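Local coordinates for protein (5-formylfuran-3-yl)methyl phosphate transaminase (Methanococcus jannaschii, PDB 2Z61) that catalyses the pyridoxal phosphate-dependent transfer of an amino group from alanine to a furancarboxaldehyde phosphate, yielding the precursor of the furan moiety of methanofuran, at residues 48-51 with 52-56; 141-144 with 145-148; 150-153 with 154-157; 235-238 with 239-242. All coordinates share one frame; numbering follows the deposited sequence.

Interaction 1: residues 48-51 with 52-56; sequences VDEG and IKSLK
Ser-54 and Glu-50 meet through a doubled hydrogen bond one helical turn apart. The carbonyl oxygen Glu-50 O takes the amide Ser-54 N at 3.0 Å and the hydroxyl Ser-54 OG at 2.8 Å, the two donors arriving from opposite faces of the carbonyl plane. OG reaches back because it stands anti to its own carbonyl carbon (chi1 -63°), and the buried hydroxyl thus finds its acceptor within the helix. The regular i to i+4 ladder continues with Ile-52 N to Val-48 O, Lys-53 N to Asp-49 O, and Leu-55 N to Gly-51 O.

Among charged groups, Glu-50 and Lys-53 run side by side in the same direction. The glutamate bends at chi2 (48°) while the lysine stays fully extended, and Glu-50 OE2 remains 4.6 Å from Lys-53 NZ, beyond a salt bridge but close enough for a probable mild attraction. Glu-50 OE1 also has a long, weak ion pair with Lys-265.

The apolar contact is Val-48 CG1 against Ile-52 CD1 at 4.0 Å, the two side chains slanting across one another. Val-48 also packs on Leu-55 of the second subunit, and Ile-52 on Lys-56 of that subunit, whereas Ser-54 touches Tyr-261 of the same chain. The arrangement is that of an amphipathic helix, 45-56, with a serine hydroxyl folded back onto the preceding turn, lying at the subunit interface of this aminotransferase homodimer.

Interaction 2: residues 141-144 with 145-148; sequences DFTV and ESLE
Thr-143 and Ser-146 both turn their hydroxyls into the position between backbone N and carbonyl carbon (chi1 66° and 47°), which brings OG1 and OG together across the first turn of helix 144-150. Thr-143 is the N-cap of this helix, which comes after strand 136-140, a strand of the large sheet of the aminotransferase fold. The two hydroxyls are modelled only 2.4 Å apart, Thr-143 OG1 to Ser-146 OG, a very short hydrogen bond in which either could be the donor; the exact length is doubtful. Ser-146 OG also lies 2.8 Å from Asp-141 O, a carbonyl of the preceding loop, but its single proton has more than one acceptor to choose from, so which acceptor it serves stays open. The serine hydroxyl therefore sits between the cap residue and the loop leading into it.

That loop turns sharply at Phe-142, the centre of an inverse gamma turn closed by a weak bond from Thr-143 N to Asp-141 O. The buried phenyl ring lies beside Leu-147, whose CD2 comes to 4.0 Å from Phe-142 CD1, approaching the ring obliquely. Leu-147 packs further on Ile-175 and Phe-178 of helix 173-182, while the carboxylate of Asp-141 forms a salt bridge with Lys-341.

Backbone bonds start the helix: Leu-147 N to Thr-143 O and Glu-148 N to Val-144 O. Beside the second, the extended side chain of Glu-148 passes Val-144 at a slant, its CD 4.0 Å from Val-144 CG1.

Interaction 3: residues 150-153 with 154-157; sequences ALSD and KTKA
Leu-151 and Thr-155 meet at about a right angle, the leucine methyl CD2 resting 3.6 Å from the threonine methyl CG2. Thr-155 divides its two branches between different tasks. With OG1 anti to its carbonyl carbon and CG2 anti to its backbone N (chi1 -61°), the methyl faces Leu-151 while the hydroxyl turns to the backbone where the chain leaves the helix. There Thr-155 OG1 accepts from Ser-152 N at 2.9 Å, a somewhat bent bond with an N-H...O angle of 140°. The same hydroxyl gives its proton to a water 2.5 Å from Thr-155 OG1, and that water donates to Ala-150 O, bridging the last turn of helix 144-150 to the start of the strand. A valine in place of Thr-155 would probably leave the amide of Ser-152 without its acceptor and the water with only its bond to Ala-150 O among the two described here.

Ser-152 uses its own hydroxyl within the loop. Its OG accepts from Lys-154 N at 2.7 Å, a fairly straight bond (160°) that spans a single intervening residue, Asp-153, the bond of an ST turn; this hydroxyl is also hydrogen-bonded to Glu-115. Thr-155 and Ala-150 pack on Leu-117 of strand 115-119, and Leu-151 on Phe-178 of helix 173-182. This is the second half of a beta-alpha-beta crossover, strand 136-140, helix 144-150, strand 155-161, in the parallel part of the large aminotransferase sheet, with strand 115-119 between the two strands.

Interaction 4: residues 235-238 with 239-242; sequences ISND and EIIE
Asn-237 O accepts from Ile-241 N at 2.9 Å and Asp-238 O from Glu-242 N, the first i to i+4 bonds of helix 238-251, as the chain passes from the extended backbone of Ile-235 and Ser-236 into helical angles at Asp-238. Asn-237 is the N-cap: its side-chain oxygen OD1 accepts from Ile-240 N at 3.1 Å, nearly straight (164°), although the donor lies 34° off the plane of the amide group. The cap forms because CG occupies the cramped slot between backbone N and carbonyl carbon (chi1 64°), which swings OD1 over the first turn. The other end of the amide, ND2, bonds to Leu-211 O, so both ends of the group are held and its rotation is fixed. An alanine in place of Asn-237 would probably leave Ile-240 N without its capping acceptor and Leu-211 O without this donor, weakening the start of the helix.

The two isoleucines pack around the cap residues. Ile-240 lies obliquely to the asparagine, its CD1 4.0 Å from Asn-237 ND2, and also meets Ser-236, whose OG touches both CB and CG2 of the isoleucine while bonding to Thr-214 O. Ile-240 and Ser-236 both pack on Ile-215, as Ile-241 does on Ile-93, setting the helix start against strands 214-219 and 92-95 of the large sheet, the latter its outermost strand in this chain. Ile-241 meets the preceding residues with its longer branch: CG1 comes 3.4 Å from Asn-237 O, and CD1 3.8 Å from Ser-236 N.

All four contacts are local, yet their settings differ. Interaction 1 lies within a single helix at the dimer interface, its centre about 48 Å from that of interaction 2. Interactions 2 and 3 adjoin in sequence and bracket helix 144-150, the former at its capped beginning and the latter at its exit into strand 155-161; both pack on helix 173-182. Interaction 4 begins another helix beside the same large sheet, with nearest atoms about 9 Å from interaction 3. Interaction 2 brings two hydroxyls very close at its cap, whereas in interaction 4 an asparagine amide makes a clear capping bond. Interaction 3 is a surface contact and includes a bridging water; the others are partly buried.

Interaction 1: residues 48-51 with 52-56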
loop_
_atom_site.group_PDB
_atom_site.type_symbol
_atom_site.label_atom_id
_atom_site.label_comp_id
_atom_site.label_asym_id
_atom_site.label_seq_id
_atom_site.Cartn_x
_atom_site.Cartn_y
_atom_site.Cartn_z
ATOM N N VAL A 48 2.521 -19.903 -8.439
ATOM C CA VAL A 48 1.152 -20.156 -7.995
ATOM C C VAL A 48 1.113 -21.283 -6.954
ATOM O O VAL A 48 0.475 -21.142 -5.900
ATOM C CB VAL A 48 0.233 -20.544 -9.191
ATOM C CG1 VAL A 48 -1.093 -21.133 -8.681
ATOM C CG2 VAL A 48 -0.041 -19.321 -10.057
ATOM N N ASP A 49 1.801 -22.392 -7.236
ATOM C CA ASP A 49 1.812 -23.529 -6.305
ATOM C C ASP A 49 2.423 -23.176 -4.950
ATOM O O ASP A 49 1.951 -23.630 -3.912
ATOM C CB ASP A 49 2.552 -24.734 -6.915
ATOM C CG ASP A 49 1.885 -25.252 -8.191
ATOM O OD1 ASP A 49 0.683 -24.996 -8.385
ATOM O OD2 ASP A 49 2.551 -25.927 -8.998
ATOM N N GLU A 50 3.470 -22.360 -4.957
ATOM C CA GLU A 50 4.115 -21.956 -3.718
ATOM C C GLU A 50 3.149 -21.094 -2.896
ATOM O O GLU A 50 3.174 -21.111 -1.663
ATOM C CB GLU A 50 5.394 -21.179 -4.036
ATOM C CG GLU A 50 6.340 -21.014 -2.869
ATOM C CD GLU A 50 6.586 -22.328 -2.146
ATOM O OE1 GLU A 50 6.629 -23.377 -2.828
ATOM O OE2 GLU A 50 6.744 -22.309 -0.905
ATOM N N GLY A 51 2.302 -20.338 -3.592
ATOM C CA GLY A 51 1.330 -19.507 -2.912
ATOM C C GLY A 51 0.281 -20.401 -2.266
ATOM O O GLY A 51 -0.162 -20.157 -1.146
ATOM N N ILE A 52 -0.121 -21.447 -2.983
ATOM C CA ILE A 52 -1.107 -22.389 -2.469
ATOM C C ILE A 52 -0.548 -23.099 -1.236
ATOM O O ILE A 52 -1.218 -23.207 -0.209
ATOM C CB ILE A 52 -1.487 -23.418 -3.551
ATOM C CG1 ILE A 52 -2.406 -22.744 -4.582
ATOM C CG2 ILE A 52 -2.148 -24.641 -2.911
ATOM C CD1 ILE A 52 -2.603 -23.526 -5.867
ATOM N N LYS A 53 0.691 -23.566 -1.341
ATOM C CA LYS A 53 1.343 -24.246 -0.235
ATOM C C LYS A 53 1.475 -23.346 0.993
ATOM O O LYS A 53 1.294 -23.800 2.119
ATOM C CB LYS A 53 2.734 -24.725 -0.658
ATOM C CG LYS A 53 3.532 -25.362 0.470
ATOM C CD LYS A 53 4.949 -25.725 0.028
ATOM C CE LYS A 53 5.760 -26.253 1.204
ATOM N NZ LYS A 53 7.180 -26.515 0.854
ATOM N N SER A 54 1.808 -22.074 0.777
ATOM C CA SER A 54 1.963 -21.137 1.883
ATOM C C SER A 54 0.668 -21.019 2.678
ATOM O O SER A 54 0.680 -21.049 3.911
ATOM C CB SER A 54 2.367 -19.756 1.358
ATOM O OG SER A 54 3.628 -19.825 0.726
ATOM N N LEU A 55 -0.447 -20.883 1.967
ATOM C CA LEU A 55 -1.751 -20.773 2.609
ATOM C C LEU A 55 -2.070 -21.996 3.470
ATOM O O LEU A 55 -2.593 -21.868 4.579
ATOM C CB LEU A 55 -2.841 -20.586 1.552
ATOM C CG LEU A 55 -2.975 -19.175 0.977
ATOM C CD1 LEU A 55 -3.983 -19.167 -0.162
ATOM C CD2 LEU A 55 -3.422 -18.232 2.087
ATOM N N LYS A 56 -1.749 -23.180 2.955
ATOM C CA LYS A 56 -2.004 -24.418 3.672
ATOM C C LYS A 56 -1.150 -24.502 4.933
ATOM O O LYS A 56 -1.492 -25.209 5.876
ATOM C CB LYS A 56 -1.722 -25.620 2.762
ATOM C CG LYS A 56 -2.589 -25.650 1.504
ATOM C CD LYS A 56 -2.085 -26.664 0.489
ATOM C CE LYS A 56 -2.423 -28.080 0.899
ATOM N NZ LYS A 56 -1.890 -29.070 -0.072
#

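Interaction 2: residues 141-144 with 145-148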
loop_
_atom_site.group_PDB
_atom_site.type_symbol
_atom_site.label_atom_id
_atom_site.label_comp_id
_atom_site.label_asym_id
_atom_site.label_seq_id
_atom_site.Cartn_x
_atom_site.Cartn_y
_atom_site.Cartn_z
ATOM N N ASP A 141 12.966 16.683 -22.615
ATOM C CA ASP A 141 13.388 15.568 -23.456
ATOM C C ASP A 141 14.593 14.980 -22.746
ATOM O O ASP A 141 15.304 15.699 -22.048
ATOM C CB ASP A 141 13.821 16.039 -24.849
ATOM C CG ASP A 141 12.787 16.913 -25.516
ATOM O OD1 ASP A 141 11.577 16.628 -25.370
ATOM O OD2 ASP A 141 13.188 17.878 -26.203
ATOM N N PHE A 142 14.838 13.688 -22.909
ATOM C CA PHE A 142 15.990 13.109 -22.240
ATOM C C PHE A 142 17.239 13.092 -23.114
ATOM O O PHE A 142 17.764 12.040 -23.460
ATOM C CB PHE A 142 15.654 11.709 -21.699
ATOM C CG PHE A 142 15.108 11.721 -20.282
ATOM C CD1 PHE A 142 14.662 12.910 -19.708
ATOM C CD2 PHE A 142 15.057 10.554 -19.521
ATOM C CE1 PHE A 142 14.177 12.942 -18.402
ATOM C CE2 PHE A 142 14.572 10.577 -18.211
ATOM C CZ PHE A 142 14.132 11.775 -17.652
ATOM N N THR A 143 17.692 14.291 -23.473
ATOM C CA THR A 143 18.902 14.472 -24.261
ATOM C C THR A 143 19.837 15.268 -23.361
ATOM O O THR A 143 19.381 15.974 -22.456
ATOM C CB THR A 143 18.658 15.280 -25.564
ATOM O OG1 THR A 143 18.278 16.620 -25.235
ATOM C CG2 THR A 143 17.570 14.638 -26.403
ATOM N N VAL A 144 21.135 15.150 -23.612
ATOM C CA VAL A 144 22.133 15.848 -22.819
ATOM C C VAL A 144 21.917 17.357 -22.819
ATOM O O VAL A 144 21.987 18.001 -21.771
ATOM C CB VAL A 144 23.550 15.535 -23.338
ATOM C CG1 VAL A 144 24.595 16.300 -22.533
ATOM C CG2 VAL A 144 23.803 14.043 -23.249
ATOM N N GLU A 145 21.644 17.917 -23.994
ATOM C CA GLU A 145 21.438 19.356 -24.114
ATOM C C GLU A 145 20.235 19.866 -23.325
ATOM O O GLU A 145 20.345 20.832 -22.572
ATOM C CB GLU A 145 21.282 19.747 -25.583
ATOM C CG GLU A 145 21.338 21.244 -25.812
ATOM C CD GLU A 145 21.378 21.604 -27.283
ATOM O OE1 GLU A 145 22.207 21.022 -28.013
ATOM O OE2 GLU A 145 20.584 22.473 -27.704
ATOM N N SER A 146 19.087 19.224 -23.501
ATOM C CA SER A 146 17.875 19.639 -22.801
ATOM C C SER A 146 17.968 19.457 -21.287
ATOM O O SER A 146 17.415 20.251 -20.531
ATOM C CB SER A 146 16.669 18.879 -23.348
ATOM O OG SER A 146 16.962 17.502 -23.457
ATOM N N LEU A 147 18.659 18.413 -20.841
ATOM C CA LEU A 147 18.811 18.197 -19.412
ATOM C C LEU A 147 19.670 19.311 -18.813
ATOM O O LEU A 147 19.429 19.750 -17.689
ATOM C CB LEU A 147 19.450 16.835 -19.131
ATOM C CG LEU A 147 18.578 15.594 -19.361
ATOM C CD1 LEU A 147 19.380 14.346 -19.029
ATOM C CD2 LEU A 147 17.324 15.660 -18.489
ATOM N N GLU A 148 20.669 19.770 -19.565
ATOM C CA GLU A 148 21.540 20.846 -19.095
ATOM C C GLU A 148 20.721 22.121 -18.923
ATOM O O GLU A 148 20.850 22.824 -17.922
ATOM C CB GLU A 148 22.686 21.095 -20.085
ATOM C CG GLU A 148 23.601 19.894 -20.265
ATOM C CD GLU A 148 24.717 20.135 -21.263
ATOM O OE1 GLU A 148 24.420 20.558 -22.403
ATOM O OE2 GLU A 148 25.893 19.889 -20.910
#

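Interaction 3: residues 150-153 with 154-157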
loop_
_atom_site.group_PDB
_atom_site.type_symbol
_atom_site.label_atom_id
_atom_site.label_comp_id
_atom_site.label_asym_id
_atom_site.label_seq_id
_atom_site.Cartn_x
_atom_site.Cartn_y
_atom_site.Cartn_z
ATOM N N ALA A 150 17.505 22.347 -18.397
ATOM C CA ALA A 150 16.471 22.211 -17.376
ATOM C C ALA A 150 16.986 22.328 -15.945
ATOM O O ALA A 150 16.227 22.685 -15.043
ATOM C CB ALA A 150 15.727 20.883 -17.557
ATOM N N LEU A 151 18.267 22.033 -15.735
ATOM C CA LEU A 151 18.863 22.100 -14.401
ATOM C C LEU A 151 18.769 23.470 -13.739
ATOM O O LEU A 151 18.830 24.505 -14.407
ATOM C CB LEU A 151 20.337 21.690 -14.446
ATOM C CG LEU A 151 20.677 20.205 -14.559
ATOM C CD1 LEU A 151 22.188 20.045 -14.638
ATOM C CD2 LEU A 151 20.138 19.456 -13.349
ATOM N N SER A 152 18.623 23.460 -12.414
ATOM C CA SER A 152 18.531 24.687 -11.632
ATOM C C SER A 152 19.067 24.407 -10.234
ATOM O O SER A 152 19.584 23.322 -9.956
ATOM C CB SER A 152 17.074 25.149 -11.518
ATOM O OG SER A 152 16.577 24.919 -10.210
ATOM N N ASP A 153 18.946 25.395 -9.355
ATOM C CA ASP A 153 19.405 25.245 -7.983
ATOM C C ASP A 153 18.417 24.405 -7.185
ATOM O O ASP A 153 18.752 23.872 -6.130
ATOM C CB ASP A 153 19.559 26.616 -7.319
ATOM C CG ASP A 153 20.671 27.443 -7.935
ATOM O OD1 ASP A 153 21.824 26.960 -7.964
ATOM O OD2 ASP A 153 20.398 28.578 -8.384
ATOM N N LYS A 154 17.195 24.288 -7.691
ATOM C CA LYS A 154 16.163 23.519 -7.004
ATOM C C LYS A 154 16.046 22.077 -7.490
ATOM O O LYS A 154 15.311 21.283 -6.906
ATOM C CB LYS A 154 14.807 24.223 -7.138
ATOM C CG LYS A 154 14.786 25.649 -6.589
ATOM C CD LYS A 154 15.101 25.704 -5.093
ATOM C CE LYS A 154 14.036 24.999 -4.266
ATOM N NZ LYS A 154 14.329 25.031 -2.802
ATOM N N THR A 155 16.769 21.737 -8.552
ATOM C CA THR A 155 16.738 20.382 -9.097
ATOM C C THR A 155 17.218 19.375 -8.056
ATOM O O THR A 155 18.394 19.334 -7.718
ATOM C CB THR A 155 17.637 20.263 -10.338
ATOM O OG1 THR A 155 17.163 21.151 -11.359
ATOM C CG2 THR A 155 17.627 18.826 -10.868
ATOM N N LYS A 156 16.307 18.550 -7.558
ATOM C CA LYS A 156 16.663 17.570 -6.535
ATOM C C LYS A 156 16.894 16.164 -7.086
ATOM O O LYS A 156 17.785 15.443 -6.627
ATOM C CB LYS A 156 15.560 17.512 -5.469
ATOM C CG LYS A 156 15.968 16.846 -4.174
ATOM C CD LYS A 156 17.029 17.669 -3.462
ATOM C CE LYS A 156 17.113 17.323 -1.992
ATOM N NZ LYS A 156 15.849 17.674 -1.289
ATOM N N ALA A 157 16.091 15.764 -8.066
ATOM C CA ALA A 157 16.241 14.426 -8.605
ATOM C C ALA A 157 15.715 14.292 -10.016
ATOM O O ALA A 157 15.148 15.226 -10.574
ATOM C CB ALA A 157 15.534 13.429 -7.695
HETATM O O HOH W 1 15.228 21.831 -12.731
#

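Interaction 4: residues 235-238 with 239-242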
loop_
_atom_site.group_PDB
_atom_site.type_symbol
_atom_site.label_atom_id
_atom_site.label_comp_id
_atom_site.label_asym_id
_atom_site.label_seq_id
_atom_site.Cartn_x
_atom_site.Cartn_y
_atom_site.Cartn_z
ATOM N N ILE A 235 15.780 -0.620 -3.745
ATOM C CA ILE A 235 17.171 -0.828 -3.361
ATOM C C ILE A 235 17.898 0.512 -3.323
ATOM O O ILE A 235 17.739 1.334 -4.227
ATOM C CB ILE A 235 17.894 -1.754 -4.354
ATOM C CG1 ILE A 235 17.174 -3.105 -4.428
ATOM C CG2 ILE A 235 19.341 -1.957 -3.905
ATOM C CD1 ILE A 235 17.694 -4.031 -5.516
ATOM N N SER A 236 18.685 0.733 -2.273
ATOM C CA SER A 236 19.441 1.973 -2.130
ATOM C C SER A 236 20.446 1.841 -0.980
ATOM O O SER A 236 20.653 0.745 -0.466
ATOM C CB SER A 236 18.483 3.139 -1.872
ATOM O OG SER A 236 19.180 4.370 -1.794
ATOM N N ASN A 237 21.070 2.946 -0.580
ATOM C CA ASN A 237 22.038 2.907 0.517
ATOM C C ASN A 237 21.328 2.880 1.875
ATOM O O ASN A 237 20.119 3.103 1.962
ATOM C CB ASN A 237 23.000 4.105 0.437
ATOM C CG ASN A 237 22.296 5.439 0.606
ATOM O OD1 ASN A 237 21.717 5.721 1.655
ATOM N ND2 ASN A 237 22.342 6.267 -0.432
ATOM N N ASP A 238 22.092 2.613 2.930
ATOM C CA ASP A 238 21.570 2.512 4.291
ATOM C C ASP A 238 20.664 3.645 4.754
ATOM O O ASP A 238 19.563 3.395 5.244
ATOM C CB ASP A 238 22.724 2.373 5.288
ATOM C CG ASP A 238 23.532 1.107 5.077
ATOM O OD1 ASP A 238 22.952 -0.001 5.132
ATOM O OD2 ASP A 238 24.755 1.222 4.853
ATOM N N GLU A 239 21.127 4.886 4.617
ATOM C CA GLU A 239 20.338 6.036 5.058
ATOM C C GLU A 239 18.974 6.130 4.394
ATOM O O GLU A 239 17.980 6.425 5.051
ATOM C CB GLU A 239 21.105 7.338 4.829
ATOM C CG GLU A 239 22.340 7.475 5.705
ATOM C CD GLU A 239 23.055 8.800 5.509
ATOM O OE1 GLU A 239 22.394 9.855 5.636
ATOM O OE2 GLU A 239 24.274 8.787 5.231
ATOM N N ILE A 240 18.927 5.889 3.089
ATOM C CA ILE A 240 17.670 5.956 2.370
ATOM C C ILE A 240 16.766 4.766 2.701
ATOM O O ILE A 240 15.557 4.932 2.892
ATOM C CB ILE A 240 17.923 6.050 0.854
ATOM C CG1 ILE A 240 18.447 7.450 0.525
ATOM C CG2 ILE A 240 16.647 5.752 0.083
ATOM C CD1 ILE A 240 18.608 7.720 -0.944
ATOM N N ILE A 241 17.346 3.574 2.790
ATOM C CA ILE A 241 16.566 2.385 3.105
ATOM C C ILE A 241 15.969 2.486 4.501
ATOM O O ILE A 241 14.824 2.096 4.723
ATOM C CB ILE A 241 17.421 1.100 3.011
ATOM C CG1 ILE A 241 17.685 0.757 1.546
ATOM C CG2 ILE A 241 16.711 -0.056 3.690
ATOM C CD1 ILE A 241 16.422 0.500 0.723
ATOM N N GLU A 242 16.741 3.024 5.440
ATOM C CA GLU A 242 16.281 3.180 6.811
ATOM C C GLU A 242 15.087 4.135 6.861
ATOM O O GLU A 242 14.165 3.959 7.661
ATOM C CB GLU A 242 17.416 3.730 7.677
ATOM C CG GLU A 242 17.466 3.156 9.083
ATOM C CD GLU A 242 17.704 1.650 9.091
ATOM O OE1 GLU A 242 18.725 1.204 8.518
ATOM O OE2 GLU A 242 16.874 0.915 9.672
#